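Local coordinates for oxidoreductase (Methanosarcina mazei, PDB 3KA7), which binds flavin-adenine dinucleotide and probably catalyses a flavin-dependent oxidoreduction on a substrate that is not identified, at residues A[54-59]-A[186-191]; A[59-64]-A[76-81]; A[82-87]-A[296-301]. One frame throughout, in Å; residues are numbered along the deposited sequence.

In the fold
Interactions 1 and 3 are largely buried, whereas interaction 2 lies at the surface. Interactions 1 and 2 share Asn59 and meet in one two-stranded antiparallel sheet, 189-191 beside 78-80; Leu57 and Ile78 also pack against each other. The chain then runs from strand 78-80 to 85-89, the strand used by interaction 3 in a separate mixed sheet, and the selenium of Met56 packs on Val298, joining interactions 1 and 3 directly. The chemistry follows position: next to the flavin, backbone and amide hydrogen bonds hold a loop; at the surface, 59-64 and 76-81 meet through van der Waals packing; in the mixed sheet, a parallel ladder is supplemented by threonine hydroxyls.

Interaction 1: residues A[54-59]-A[186-191]; sequences FHMLPN and GGTGIP. With FAD (flavin-adenine dinucleotide), chain B.
Gly189 O takes two contacts from successive residues: Leu57 N donates to it at 2.9 Å with an N-H...O angle of 161°, and the CA-H of Met56 adds a weaker contact. Gly189 N returns a bond to Leu57 O at 3.1 Å, and the two bonds make Leu57 and Gly189 a single antiparallel hydrogen-bonded pair. Thr188 CA also reaches Leu57 O. Met56, present as selenomethionine, has its CG anti to the backbone N (chi1 -174°), so that CG passes Gly189 O and the selenium lies against Thr188 CB. Its chain then bends, and CE lands 4.0 Å from Ile190 CG1. The paired loop lines the flavin pocket, with Phe54, Met56 and Pro58 among its residues, in a protein of the flavin-containing amine oxidoreductase family. Phe54 N donates to FAD O4 over 3.2 Å, while FAD N3 gives a weak hydrogen bond to Met56 O; together they grip the pyrimidine end of the isoalloxazine. Pro58 CD lies 3.3 Å from FAD O2, and the Phe54 ring presents its edge to FAD C6. Pro191 CD and Ile190 CG2 crowd His55 O, a buried carbonyl with no hydrogen-bonding partner in the model. At the far end, Asn59 ND2 reaches Gly186 O at 3.0 Å, with the acceptor in the plane of the amide and the N-H...O angle at 172°. Gly186 is where the chain leaves helix 172-185, and the bond therefore ties the exit of that helix to the loop. Replacing Asn59 by an alanine removes the amide and is likely to leave Gly186 O without this donor, letting the helix exit shift relative to the loop. The backbone N of the same asparagine is held by Glu410 of helix 408-421.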
ATOM      1  N   PHE A  54       3.685  -1.184   6.466  1.00 10.75           N
ATOM      2  CA  PHE A  54       4.608  -2.011   7.221  1.00 11.12           C
ATOM      3  C   PHE A  54       6.031  -1.454   7.129  1.00 10.86           C
ATOM      4  O   PHE A  54       6.990  -2.220   7.025  1.00 11.03           O
ATOM      5  CB  PHE A  54       4.581  -3.445   6.681  1.00 11.35           C
ATOM      6  CG  PHE A  54       3.423  -4.288   7.171  1.00 13.57           C
ATOM      7  CD1 PHE A  54       3.663  -5.541   7.724  1.00 15.97           C
ATOM      8  CD2 PHE A  54       2.115  -3.868   7.053  1.00 17.59           C
ATOM      9  CE1 PHE A  54       2.608  -6.348   8.156  1.00 15.93           C
ATOM     10  CE2 PHE A  54       1.058  -4.678   7.482  1.00 15.75           C
ATOM     11  CZ  PHE A  54       1.306  -5.898   8.039  1.00 15.11           C
ATOM     12  N   HIS A  55       6.184  -0.128   7.172  1.00 10.43           N
ATOM     13  CA  HIS A  55       7.544   0.460   7.162  1.00 11.06           C
ATOM     14  C   HIS A  55       8.387  -0.010   5.973  1.00 11.33           C
ATOM     15  O   HIS A  55       9.608  -0.203   6.090  1.00 11.12           O
ATOM     16  CB  HIS A  55       8.271   0.133   8.468  1.00 11.35           C
ATOM     17  CG  HIS A  55       7.726   0.862   9.661  1.00 11.15           C
ATOM     18  ND1 HIS A  55       7.583   0.268  10.900  1.00 12.25           N
ATOM     19  CD2 HIS A  55       7.291   2.135   9.801  1.00 10.23           C
ATOM     20  CE1 HIS A  55       7.086   1.151  11.751  1.00  9.80           C
ATOM     21  NE2 HIS A  55       6.899   2.288  11.109  1.00 12.76           N
HETATM   22  N   MSE A  56       7.740  -0.184   4.824  1.00 11.15           N
HETATM   23  CA  MSE A  56       8.405  -0.782   3.678  1.00 12.04           C
HETATM   24  C   MSE A  56       7.887  -0.180   2.377  1.00 12.26           C
HETATM   25  O   MSE A  56       6.685   0.099   2.258  1.00 12.59           O
HETATM   26  CB  MSE A  56       8.181  -2.302   3.715  1.00 12.42           C
HETATM   27  CG  MSE A  56       8.922  -3.097   2.667  1.00 14.76           C
HETATM   28 SE   MSE A  56       8.718  -4.996   2.983  1.00 17.11          SE
HETATM   29  CE  MSE A  56      10.361  -5.242   4.023  1.00 18.07           C
ATOM     30  N   LEU A  57       8.796   0.050   1.425  1.00 11.75           N
ATOM     31  CA  LEU A  57       8.446   0.491   0.071  1.00 12.18           C
ATOM     32  C   LEU A  57       8.506  -0.706  -0.880  1.00 12.01           C
ATOM     33  O   LEU A  57       9.497  -1.446  -0.891  1.00 12.20           O
ATOM     34  CB  LEU A  57       9.421   1.563  -0.430  1.00 12.65           C
ATOM     35  CG  LEU A  57       9.532   2.867   0.374  1.00 13.81           C
ATOM     36  CD1 LEU A  57      10.449   3.871  -0.335  1.00 16.67           C
ATOM     37  CD2 LEU A  57       8.175   3.475   0.618  1.00 17.68           C
ATOM     38  N   PRO A  58       7.448  -0.906  -1.678  1.00 12.02           N
ATOM     39  CA  PRO A  58       7.385  -2.061  -2.573  1.00 12.12           C
ATOM     40  C   PRO A  58       8.570  -2.149  -3.547  1.00 12.35           C
ATOM     41  O   PRO A  58       9.045  -3.259  -3.856  1.00 12.72           O
ATOM     42  CB  PRO A  58       6.072  -1.836  -3.328  1.00 12.27           C
ATOM     43  CG  PRO A  58       5.221  -1.115  -2.337  1.00 12.94           C
ATOM     44  CD  PRO A  58       6.179  -0.153  -1.663  1.00 11.96           C
ATOM     45  N   ASN A  59       9.042  -1.005  -4.034  1.00 12.15           N
ATOM     46  CA  ASN A  59      10.187  -1.000  -4.946  1.00 12.59           C
ATOM     47  C   ASN A  59      11.438  -0.368  -4.334  1.00 12.42           C
ATOM     48  O   ASN A  59      12.367   0.022  -5.055  1.00 11.96           O
ATOM     49  CB  ASN A  59       9.837  -0.314  -6.269  1.00 12.96           C
ATOM     50  CG  ASN A  59       8.772  -1.050  -7.064  1.00 14.88           C
ATOM     51  OD1 ASN A  59       7.687  -0.523  -7.288  1.00 18.18           O
ATOM     52  ND2 ASN A  59       9.090  -2.258  -7.535  1.00 15.00           N
ATOM     53  N   GLY A 186      13.248  -2.782  -9.239  1.00 14.27           N
ATOM     54  CA  GLY A 186      13.817  -3.621  -8.187  1.00 14.07           C
ATOM     55  C   GLY A 186      12.867  -3.958  -7.049  1.00 14.29           C
ATOM     56  O   GLY A 186      11.674  -3.628  -7.080  1.00 14.28           O
ATOM     57  N   GLY A 187      13.417  -4.628  -6.048  1.00 14.19           N
ATOM     58  CA  GLY A 187      12.643  -5.171  -4.945  1.00 13.83           C
ATOM     59  C   GLY A 187      12.425  -4.210  -3.789  1.00 13.36           C
ATOM     60  O   GLY A 187      12.688  -3.007  -3.886  1.00 13.14           O
ATOM     61  N   THR A 188      11.949  -4.767  -2.686  1.00 13.29           N
ATOM     62  CA  THR A 188      11.504  -3.960  -1.562  1.00 12.46           C
ATOM     63  C   THR A 188      12.671  -3.256  -0.881  1.00 12.26           C
ATOM     64  O   THR A 188      13.847  -3.569  -1.114  1.00 12.10           O
ATOM     65  CB  THR A 188      10.765  -4.821  -0.517  1.00 12.80           C
ATOM     66  OG1 THR A 188      11.687  -5.741   0.081  1.00 13.17           O
ATOM     67  CG2 THR A 188       9.651  -5.614  -1.159  1.00 13.40           C
ATOM     68  N   GLY A 189      12.332  -2.297  -0.032  1.00 11.96           N
ATOM     69  CA  GLY A 189      13.321  -1.622   0.785  1.00 11.92           C
ATOM     70  C   GLY A 189      12.675  -1.008   2.010  1.00 12.41           C
ATOM     71  O   GLY A 189      11.454  -0.953   2.106  1.00 11.81           O
ATOM     72  N   ILE A 190      13.499  -0.528   2.937  1.00 12.46           N
ATOM     73  CA  ILE A 190      13.004   0.024   4.199  1.00 12.80           C
ATOM     74  C   ILE A 190      13.588   1.413   4.461  1.00 13.39           C
ATOM     75  O   ILE A 190      14.813   1.586   4.481  1.00 13.71           O
ATOM     76  CB  ILE A 190      13.362  -0.894   5.397  1.00 12.48           C
ATOM     77  CG1 ILE A 190      12.668  -2.257   5.277  1.00 13.94           C
ATOM     78  CG2 ILE A 190      13.010  -0.217   6.733  1.00 12.61           C
ATOM     79  CD1 ILE A 190      13.358  -3.334   6.120  1.00 14.24           C
ATOM     80  N   PRO A 191      12.719   2.415   4.662  1.00 13.33           N
ATOM     81  CA  PRO A 191      13.219   3.750   4.974  1.00 13.54           C
ATOM     82  C   PRO A 191      13.768   3.837   6.408  1.00 13.92           C
ATOM     83  O   PRO A 191      13.153   3.327   7.345  1.00 13.38           O
ATOM     84  CB  PRO A 191      11.966   4.630   4.844  1.00 13.67           C
ATOM     85  CG  PRO A 191      10.839   3.705   5.193  1.00 13.74           C
ATOM     86  CD  PRO A 191      11.247   2.351   4.666  1.00 13.40           C
TER
HETATM   87  PA  FAD B 500      -4.162   8.604   3.556  1.00  9.21           P
HETATM   88  O1A FAD B 500      -5.515   7.998   3.292  1.00 10.01           O
HETATM   89  O2A FAD B 500      -3.197   7.774   4.369  1.00  9.81           O
HETATM   90  O5B FAD B 500      -4.354  10.025   4.277  1.00  7.97           O
HETATM   91  C5B FAD B 500      -5.571  10.743   4.113  1.00  5.76           C
HETATM   92  C4B FAD B 500      -5.479  11.879   5.137  1.00  7.06           C
HETATM   93  O4B FAD B 500      -6.584  12.755   5.034  1.00  8.95           O
HETATM   94  C3B FAD B 500      -5.464  11.327   6.565  1.00  9.09           C
HETATM   95  O3B FAD B 500      -4.326  11.801   7.266  1.00  9.76           O
HETATM   96  C2B FAD B 500      -6.763  11.860   7.174  1.00  9.94           C
HETATM   97  O2B FAD B 500      -6.657  12.132   8.559  1.00 11.67           O
HETATM   98  C1B FAD B 500      -7.024  13.110   6.342  1.00  8.38           C
HETATM   99  N9A FAD B 500      -8.434  13.506   6.237  1.00 11.42           N
HETATM  100  C8A FAD B 500      -9.553  12.723   6.032  1.00 11.21           C
HETATM  101  N7A FAD B 500     -10.635  13.549   5.939  1.00  9.24           N
HETATM  102  C5A FAD B 500     -10.197  14.830   6.082  1.00 11.05           C
HETATM  103  C6A FAD B 500     -10.852  16.053   6.097  1.00 11.31           C
HETATM  104  N6A FAD B 500     -12.151  16.119   5.822  1.00 10.28           N
HETATM  105  N1A FAD B 500     -10.114  17.207   6.270  1.00 11.04           N
HETATM  106  C2A FAD B 500      -8.745  17.161   6.440  1.00 12.03           C
HETATM  107  N3A FAD B 500      -8.096  15.945   6.431  1.00 11.10           N
HETATM  108  C4A FAD B 500      -8.825  14.811   6.261  1.00 11.07           C
HETATM  109  N1  FAD B 500       1.872   0.600   1.450  1.00 11.04           N
HETATM  110  C2  FAD B 500       3.179   0.337   1.076  1.00 13.56           C
HETATM  111  O2  FAD B 500       3.676   0.937   0.113  1.00 12.33           O
HETATM  112  N3  FAD B 500       3.905  -0.618   1.771  1.00 13.03           N
HETATM  113  C4  FAD B 500       3.338  -1.309   2.828  1.00 14.43           C
HETATM  114  O4  FAD B 500       3.977  -2.158   3.450  1.00 16.98           O
HETATM  115  C4X FAD B 500       2.027  -1.051   3.201  1.00 12.76           C
HETATM  116  N5  FAD B 500       1.447  -1.754   4.247  1.00 13.49           N
HETATM  117  C5X FAD B 500       0.142  -1.472   4.615  1.00 12.24           C
HETATM  118  C6  FAD B 500      -0.451  -2.158   5.675  1.00 14.64           C
HETATM  119  C7  FAD B 500      -1.753  -1.864   6.061  1.00 13.95           C
HETATM  120  C7M FAD B 500      -2.369  -2.625   7.209  1.00 15.35           C
HETATM  121  C8  FAD B 500      -2.458  -0.885   5.373  1.00 12.91           C
HETATM  122  C8M FAD B 500      -3.870  -0.544   5.752  1.00 15.59           C
HETATM  123  C9  FAD B 500      -1.875  -0.205   4.306  1.00 11.82           C
HETATM  124  C9A FAD B 500      -0.567  -0.494   3.928  1.00 11.14           C
HETATM  125  N10 FAD B 500       0.016   0.184   2.866  1.00 10.60           N
HETATM  126  C10 FAD B 500       1.308  -0.086   2.506  1.00 11.21           C
HETATM  127  C1' FAD B 500      -0.755   1.170   2.053  1.00  7.30           C
HETATM  128  C2' FAD B 500      -0.396   2.585   2.521  1.00  8.89           C
HETATM  129  O2' FAD B 500      -0.420   2.634   3.945  1.00  9.31           O
HETATM  130  C3' FAD B 500      -1.399   3.573   1.932  1.00  9.53           C
HETATM  131  O3' FAD B 500      -1.572   3.293   0.548  1.00  9.56           O
HETATM  132  C4' FAD B 500      -1.024   5.046   2.061  1.00  8.47           C
HETATM  133  O4' FAD B 500      -0.619   5.381   3.373  1.00  8.97           O
HETATM  134  C5' FAD B 500      -2.278   5.847   1.731  1.00  8.81           C
HETATM  135  O5' FAD B 500      -1.884   7.185   1.548  1.00  7.02           O
HETATM  136  P   FAD B 500      -2.903   8.243   0.946  1.00  9.21           P
HETATM  137  O1P FAD B 500      -2.138   9.219   0.086  1.00  8.46           O
HETATM  138  O2P FAD B 500      -4.083   7.579   0.264  1.00  8.08           O
HETATM  139  O3P FAD B 500      -3.462   9.096   2.191  1.00 10.29           O

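Interaction 2: residues A[59-64]-A[76-81]; sequences NGPGGP and VNIVRS
Gly60 brings its carbonyl carbon to within 3.8 Å of Ile78 CG2, opening a contact made by packing, with no hydrogen bond crossing between the segments. It occupies the second position of a type II' beta turn, closed by Gly62 N donating to Asn59 O at 3.1 Å. Its phi is positive (55°), and a side chain here would also run into Pro61 CD. Pro61 follows as the main point of contact, its CB-CG-CD edge turned to the strand. The ring nitrogen is 3.8 Å from Ile78 CG2, the same methyl that meets Gly60, and Pro61 CB faces Ile78 O. The ring also meets Arg80: Pro61 CD approaches Arg80 NE to 3.3 Å, at the edge of the guanidinium and near its plane. The arginine leaves its strand with CG anti to the backbone N (chi1 177°), then bends at both of the next two torsions, folding the chain back, and the two side chains cross at about a right angle. Gly62 completes the run, with its N 4.1 Å from Arg80 NH2. Beyond it, Gly63 is the N-cap residue of helix 64-71, whose Ala66 is touched by the Ile78 side chain. Pro64, in the first turn of that helix, packs on helix 408-421, while strand 78-80 pairs antiparallel with strand 189-191.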
ATOM      1  N   ASN A  59       9.042  -1.005  -4.034  1.00 12.15           N
ATOM      2  CA  ASN A  59      10.187  -1.000  -4.946  1.00 12.59           C
ATOM      3  C   ASN A  59      11.438  -0.368  -4.334  1.00 12.42           C
ATOM      4  O   ASN A  59      12.367   0.022  -5.055  1.00 11.96           O
ATOM      5  CB  ASN A  59       9.837  -0.314  -6.269  1.00 12.96           C
ATOM      6  CG  ASN A  59       8.772  -1.050  -7.064  1.00 14.88           C
ATOM      7  OD1 ASN A  59       7.687  -0.523  -7.288  1.00 18.18           O
ATOM      8  ND2 ASN A  59       9.090  -2.258  -7.535  1.00 15.00           N
ATOM      9  N   GLY A  60      11.446  -0.251  -3.009  1.00 12.28           N
ATOM     10  CA  GLY A  60      12.646   0.155  -2.270  1.00 12.79           C
ATOM     11  C   GLY A  60      13.230   1.463  -2.761  1.00 13.34           C
ATOM     12  O   GLY A  60      12.494   2.418  -3.014  1.00 13.13           O
ATOM     13  N   PRO A  61      14.567   1.515  -2.903  1.00 13.88           N
ATOM     14  CA  PRO A  61      15.229   2.744  -3.317  1.00 14.45           C
ATOM     15  C   PRO A  61      15.126   3.027  -4.807  1.00 14.80           C
ATOM     16  O   PRO A  61      15.585   4.074  -5.250  1.00 15.04           O
ATOM     17  CB  PRO A  61      16.696   2.489  -2.946  1.00 14.51           C
ATOM     18  CG  PRO A  61      16.853   1.031  -3.066  1.00 14.89           C
ATOM     19  CD  PRO A  61      15.540   0.460  -2.550  1.00 13.80           C
ATOM     20  N   GLY A  62      14.538   2.114  -5.578  1.00 15.04           N
ATOM     21  CA  GLY A  62      14.527   2.268  -7.035  1.00 15.04           C
ATOM     22  C   GLY A  62      13.213   2.671  -7.690  1.00 15.19           C
ATOM     23  O   GLY A  62      13.164   2.886  -8.905  1.00 15.17           O
ATOM     24  N   GLY A  63      12.142   2.775  -6.910  1.00 14.47           N
ATOM     25  CA  GLY A  63      10.808   2.902  -7.509  1.00 14.45           C
ATOM     26  C   GLY A  63      10.294   4.322  -7.597  1.00 14.28           C
ATOM     27  O   GLY A  63      11.008   5.259  -7.265  1.00 14.04           O
ATOM     28  N   PRO A  64       9.035   4.486  -8.040  1.00 14.43           N
ATOM     29  CA  PRO A  64       8.444   5.811  -8.234  1.00 13.85           C
ATOM     30  C   PRO A  64       8.469   6.685  -6.983  1.00 13.52           C
ATOM     31  O   PRO A  64       8.656   7.893  -7.102  1.00 13.50           O
ATOM     32  CB  PRO A  64       7.000   5.498  -8.619  1.00 13.94           C
ATOM     33  CG  PRO A  64       7.082   4.153  -9.285  1.00 14.77           C
ATOM     34  CD  PRO A  64       8.138   3.409  -8.494  1.00 14.67           C
ATOM     35  N   VAL A  76      16.245  11.131   2.635  1.00 20.07           N
ATOM     36  CA  VAL A  76      15.963   9.996   3.511  1.00 20.10           C
ATOM     37  C   VAL A  76      16.589   8.731   2.954  1.00 19.90           C
ATOM     38  O   VAL A  76      16.543   8.483   1.749  1.00 20.23           O
ATOM     39  CB  VAL A  76      14.450   9.799   3.757  1.00 20.31           C
ATOM     40  CG1 VAL A  76      13.687   9.839   2.450  1.00 20.60           C
ATOM     41  CG2 VAL A  76      14.196   8.479   4.491  1.00 21.26           C
ATOM     42  N   ASN A  77      17.200   7.961   3.844  1.00 19.70           N
ATOM     43  CA  ASN A  77      17.916   6.755   3.481  1.00 20.21           C
ATOM     44  C   ASN A  77      16.942   5.604   3.316  1.00 19.48           C
ATOM     45  O   ASN A  77      16.239   5.249   4.259  1.00 19.46           O
ATOM     46  CB  ASN A  77      18.932   6.406   4.576  1.00 20.62           C
ATOM     47  CG  ASN A  77      19.739   5.161   4.252  1.00 23.45           C
ATOM     48  OD1 ASN A  77      20.076   4.914   3.093  1.00 27.63           O
ATOM     49  ND2 ASN A  77      20.067   4.377   5.277  1.00 26.32           N
ATOM     50  N   ILE A  78      16.889   5.032   2.117  1.00 19.09           N
ATOM     51  CA  ILE A  78      16.101   3.818   1.907  1.00 18.88           C
ATOM     52  C   ILE A  78      17.050   2.675   1.598  1.00 19.38           C
ATOM     53  O   ILE A  78      17.815   2.749   0.634  1.00 19.45           O
ATOM     54  CB  ILE A  78      15.108   3.964   0.743  1.00 18.74           C
ATOM     55  CG1 ILE A  78      14.234   5.206   0.934  1.00 18.67           C
ATOM     56  CG2 ILE A  78      14.241   2.711   0.637  1.00 17.97           C
ATOM     57  CD1 ILE A  78      13.424   5.589  -0.293  1.00 19.53           C
ATOM     58  N   VAL A  79      17.013   1.634   2.417  1.00 19.50           N
ATOM     59  CA  VAL A  79      17.887   0.484   2.202  1.00 20.34           C
ATOM     60  C   VAL A  79      17.172  -0.601   1.416  1.00 19.70           C
ATOM     61  O   VAL A  79      15.997  -0.910   1.683  1.00 18.95           O
ATOM     62  CB  VAL A  79      18.402  -0.102   3.514  1.00 20.59           C
ATOM     63  CG1 VAL A  79      19.548  -1.062   3.224  1.00 22.57           C
ATOM     64  CG2 VAL A  79      18.867   1.021   4.465  1.00 22.86           C
ATOM     65  N   ARG A  80      17.871  -1.162   0.432  1.00 19.07           N
ATOM     66  CA  ARG A  80      17.334  -2.278  -0.345  1.00 18.62           C
ATOM     67  C   ARG A  80      17.265  -3.545   0.508  1.00 17.69           C
ATOM     68  O   ARG A  80      18.245  -3.927   1.158  1.00 16.42           O
ATOM     69  CB  ARG A  80      18.182  -2.525  -1.601  1.00 19.38           C
ATOM     70  CG  ARG A  80      17.750  -3.714  -2.436  1.00 21.51           C
ATOM     71  CD  ARG A  80      16.379  -3.542  -3.072  1.00 26.43           C
ATOM     72  NE  ARG A  80      16.327  -2.412  -4.001  1.00 28.89           N
ATOM     73  CZ  ARG A  80      16.854  -2.406  -5.221  1.00 29.72           C
ATOM     74  NH1 ARG A  80      17.492  -3.473  -5.680  1.00 33.48           N
ATOM     75  NH2 ARG A  80      16.737  -1.328  -5.993  1.00 31.27           N
ATOM     76  N   SER A  81      16.104  -4.193   0.510  1.00 16.50           N
ATOM     77  CA  SER A  81      15.906  -5.410   1.293  1.00 16.32           C
ATOM     78  C   SER A  81      16.657  -6.597   0.685  1.00 16.59           C
ATOM     79  O   SER A  81      16.911  -6.640  -0.518  1.00 16.22           O
ATOM     80  CB  SER A  81      14.422  -5.784   1.338  1.00 16.42           C
ATOM     81  OG  SER A  81      13.634  -4.845   2.045  1.00 15.73           O
TER

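Interaction 3: residues A[82-87]-A[296-301]; sequences EMTTVR and TGVLLT
First torsions place the side chains of Thr84 and Arg87 against Val298 and Leu299. In Thr84, OG1 stands anti to the carbonyl carbon (chi1 -78°) and accepts Val298 N-H over 3.1 Å, while CG2 packs on Val298 O. In Arg87, CG lies anti to the backbone N (chi1 -169°), and later bends carry the guanidinium over Leu299, whose CD2 sits 3.6 Å above the plane, over its centre. Between them strands 85-87 and 298-300 form a parallel ladder: Thr85 N donates to Val298 O, Leu300 N to Thr85 O at 2.8 Å, and Arg87 N to Leu300 O. Before the ladder, Thr296 OG1 accepts Glu82 N-H at 2.9 Å. Val86 and Leu300 pack on one face, where helix 149-163 meets both; on the other, Thr85 OG1 touches Leu299 CD1 and is hydrogen-bonded to His295. Arg87 NE forms a salt bridge with Asp103 of the neighbouring strand 101-105, which implies that the charge of this buried arginine is probably offset at NE by Asp103, while one face of the guanidinium is given over to apolar contact with Leu299.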
ATOM      1  N   GLU A  82      16.973  -7.565   1.533  1.00 16.53           N
ATOM      2  CA  GLU A  82      17.396  -8.869   1.085  1.00 18.32           C
ATOM      3  C   GLU A  82      16.236  -9.535   0.366  1.00 18.24           C
ATOM      4  O   GLU A  82      15.079  -9.145   0.570  1.00 18.19           O
ATOM      5  CB  GLU A  82      17.852  -9.692   2.281  1.00 18.74           C
ATOM      6  CG  GLU A  82      19.104  -9.094   2.917  1.00 23.39           C
ATOM      7  CD  GLU A  82      20.180  -8.757   1.888  1.00 29.45           C
ATOM      8  OE1 GLU A  82      20.707  -9.690   1.234  1.00 32.91           O
ATOM      9  OE2 GLU A  82      20.505  -7.556   1.732  1.00 32.48           O
HETATM   10  N   MSE A  83      16.540 -10.502  -0.497  1.00 18.29           N
HETATM   11  CA  MSE A  83      15.505 -11.190  -1.280  1.00 18.92           C
HETATM   12  C   MSE A  83      14.459 -11.806  -0.358  1.00 17.79           C
HETATM   13  O   MSE A  83      14.764 -12.402   0.685  1.00 17.30           O
HETATM   14  CB  MSE A  83      16.104 -12.266  -2.222  1.00 20.19           C
HETATM   15  CG  MSE A  83      15.080 -13.050  -3.111  1.00 22.84           C
HETATM   16 SE   MSE A  83      13.904 -11.853  -4.108  1.00 36.78          SE
HETATM   17  CE  MSE A  83      15.243 -11.006  -5.272  1.00 32.89           C
ATOM     18  N   THR A  84      13.213 -11.641  -0.759  1.00 16.94           N
ATOM     19  CA  THR A  84      12.101 -12.221  -0.052  1.00 15.76           C
ATOM     20  C   THR A  84      12.182 -13.742  -0.084  1.00 14.94           C
ATOM     21  O   THR A  84      12.646 -14.341  -1.062  1.00 15.06           O
ATOM     22  CB  THR A  84      10.786 -11.721  -0.672  1.00 15.80           C
ATOM     23  OG1 THR A  84      10.530 -10.385  -0.202  1.00 16.96           O
ATOM     24  CG2 THR A  84       9.621 -12.644  -0.308  1.00 15.07           C
ATOM     25  N   THR A  85      11.726 -14.366   0.995  1.00 14.21           N
ATOM     26  CA  THR A  85      11.670 -15.811   1.063  1.00 13.30           C
ATOM     27  C   THR A  85      10.239 -16.289   1.251  1.00 12.83           C
ATOM     28  O   THR A  85       9.329 -15.484   1.494  1.00 11.79           O
ATOM     29  CB  THR A  85      12.567 -16.349   2.185  1.00 14.06           C
ATOM     30  OG1 THR A  85      12.134 -15.812   3.445  1.00 15.00           O
ATOM     31  CG2 THR A  85      14.017 -15.914   1.933  1.00 14.23           C
ATOM     32  N   VAL A  86      10.051 -17.598   1.115  1.00 11.53           N
ATOM     33  CA  VAL A  86       8.729 -18.195   1.133  1.00 11.68           C
ATOM     34  C   VAL A  86       8.770 -19.466   1.953  1.00 11.81           C
ATOM     35  O   VAL A  86       9.580 -20.362   1.688  1.00 11.69           O
ATOM     36  CB  VAL A  86       8.259 -18.554  -0.292  1.00 11.65           C
ATOM     37  CG1 VAL A  86       6.779 -18.965  -0.285  1.00 11.54           C
ATOM     38  CG2 VAL A  86       8.481 -17.378  -1.250  1.00 11.95           C
ATOM     39  N   ARG A  87       7.863 -19.560   2.920  1.00 12.15           N
ATOM     40  CA  ARG A  87       7.791 -20.719   3.800  1.00 12.86           C
ATOM     41  C   ARG A  87       6.846 -21.775   3.235  1.00 13.68           C
ATOM     42  O   ARG A  87       5.669 -21.502   2.968  1.00 13.25           O
ATOM     43  CB  ARG A  87       7.337 -20.282   5.194  1.00 12.92           C
ATOM     44  CG  ARG A  87       7.474 -21.353   6.246  1.00 13.44           C
ATOM     45  CD  ARG A  87       7.837 -20.753   7.607  1.00 13.25           C
ATOM     46  NE  ARG A  87       9.167 -20.151   7.596  1.00 12.59           N
ATOM     47  CZ  ARG A  87       9.717 -19.527   8.635  1.00 12.60           C
ATOM     48  NH1 ARG A  87       9.047 -19.419   9.777  1.00 12.44           N
ATOM     49  NH2 ARG A  87      10.942 -19.019   8.536  1.00 12.72           N
ATOM     50  N   THR A 296      15.875  -8.642   5.988  1.00 12.83           N
ATOM     51  CA  THR A 296      15.205  -7.355   5.758  1.00 13.19           C
ATOM     52  C   THR A 296      14.160  -7.357   4.646  1.00 12.79           C
ATOM     53  O   THR A 296      13.713  -6.287   4.217  1.00 13.44           O
ATOM     54  CB  THR A 296      16.220  -6.288   5.406  1.00 13.11           C
ATOM     55  OG1 THR A 296      16.986  -6.753   4.285  1.00 14.12           O
ATOM     56  CG2 THR A 296      17.150  -6.017   6.598  1.00 14.36           C
ATOM     57  N   GLY A 297      13.787  -8.538   4.170  1.00 12.95           N
ATOM     58  CA  GLY A 297      12.777  -8.661   3.120  1.00 12.34           C
ATOM     59  C   GLY A 297      11.462  -9.155   3.706  1.00 12.41           C
ATOM     60  O   GLY A 297      11.172  -8.932   4.888  1.00 12.99           O
ATOM     61  N   VAL A 298      10.658  -9.815   2.885  1.00 11.28           N
ATOM     62  CA  VAL A 298       9.389 -10.358   3.346  1.00 11.06           C
ATOM     63  C   VAL A 298       9.503 -11.876   3.449  1.00 10.87           C
ATOM     64  O   VAL A 298      10.251 -12.485   2.689  1.00 11.47           O
ATOM     65  CB  VAL A 298       8.259  -9.988   2.365  1.00 11.20           C
ATOM     66  CG1 VAL A 298       6.937 -10.628   2.785  1.00 10.89           C
ATOM     67  CG2 VAL A 298       8.128  -8.448   2.258  1.00 11.83           C
ATOM     68  N   LEU A 299       8.804 -12.467   4.416  1.00  9.99           N
ATOM     69  CA  LEU A 299       8.610 -13.908   4.477  1.00  9.75           C
ATOM     70  C   LEU A 299       7.171 -14.197   4.072  1.00  9.31           C
ATOM     71  O   LEU A 299       6.245 -13.943   4.837  1.00  8.50           O
ATOM     72  CB  LEU A 299       8.846 -14.435   5.899  1.00  9.93           C
ATOM     73  CG  LEU A 299       8.621 -15.932   6.161  1.00 11.10           C
ATOM     74  CD1 LEU A 299       9.717 -16.734   5.457  1.00 12.01           C
ATOM     75  CD2 LEU A 299       8.604 -16.239   7.673  1.00 11.61           C
ATOM     76  N   LEU A 300       6.974 -14.698   2.861  1.00  8.87           N
ATOM     77  CA  LEU A 300       5.631 -15.088   2.438  1.00  8.52           C
ATOM     78  C   LEU A 300       5.246 -16.437   3.037  1.00  8.85           C
ATOM     79  O   LEU A 300       6.085 -17.332   3.162  1.00  8.09           O
ATOM     80  CB  LEU A 300       5.543 -15.151   0.908  1.00  8.88           C
ATOM     81  CG  LEU A 300       5.666 -13.792   0.216  1.00  8.05           C
ATOM     82  CD1 LEU A 300       5.656 -13.983  -1.302  1.00  9.79           C
ATOM     83  CD2 LEU A 300       4.543 -12.843   0.666  1.00  8.35           C
ATOM     84  N   THR A 301       3.976 -16.589   3.418  1.00  8.20           N
ATOM     85  CA  THR A 301       3.543 -17.796   4.119  1.00  9.01           C
ATOM     86  C   THR A 301       2.283 -18.384   3.470  1.00  9.96           C
ATOM     87  O   THR A 301       1.170 -18.199   3.965  1.00 10.67           O
ATOM     88  CB  THR A 301       3.260 -17.497   5.611  1.00  9.21           C
ATOM     89  OG1 THR A 301       2.290 -16.440   5.712  1.00  9.87           O
ATOM     90  CG2 THR A 301       4.545 -17.056   6.348  1.00  8.67           C
TER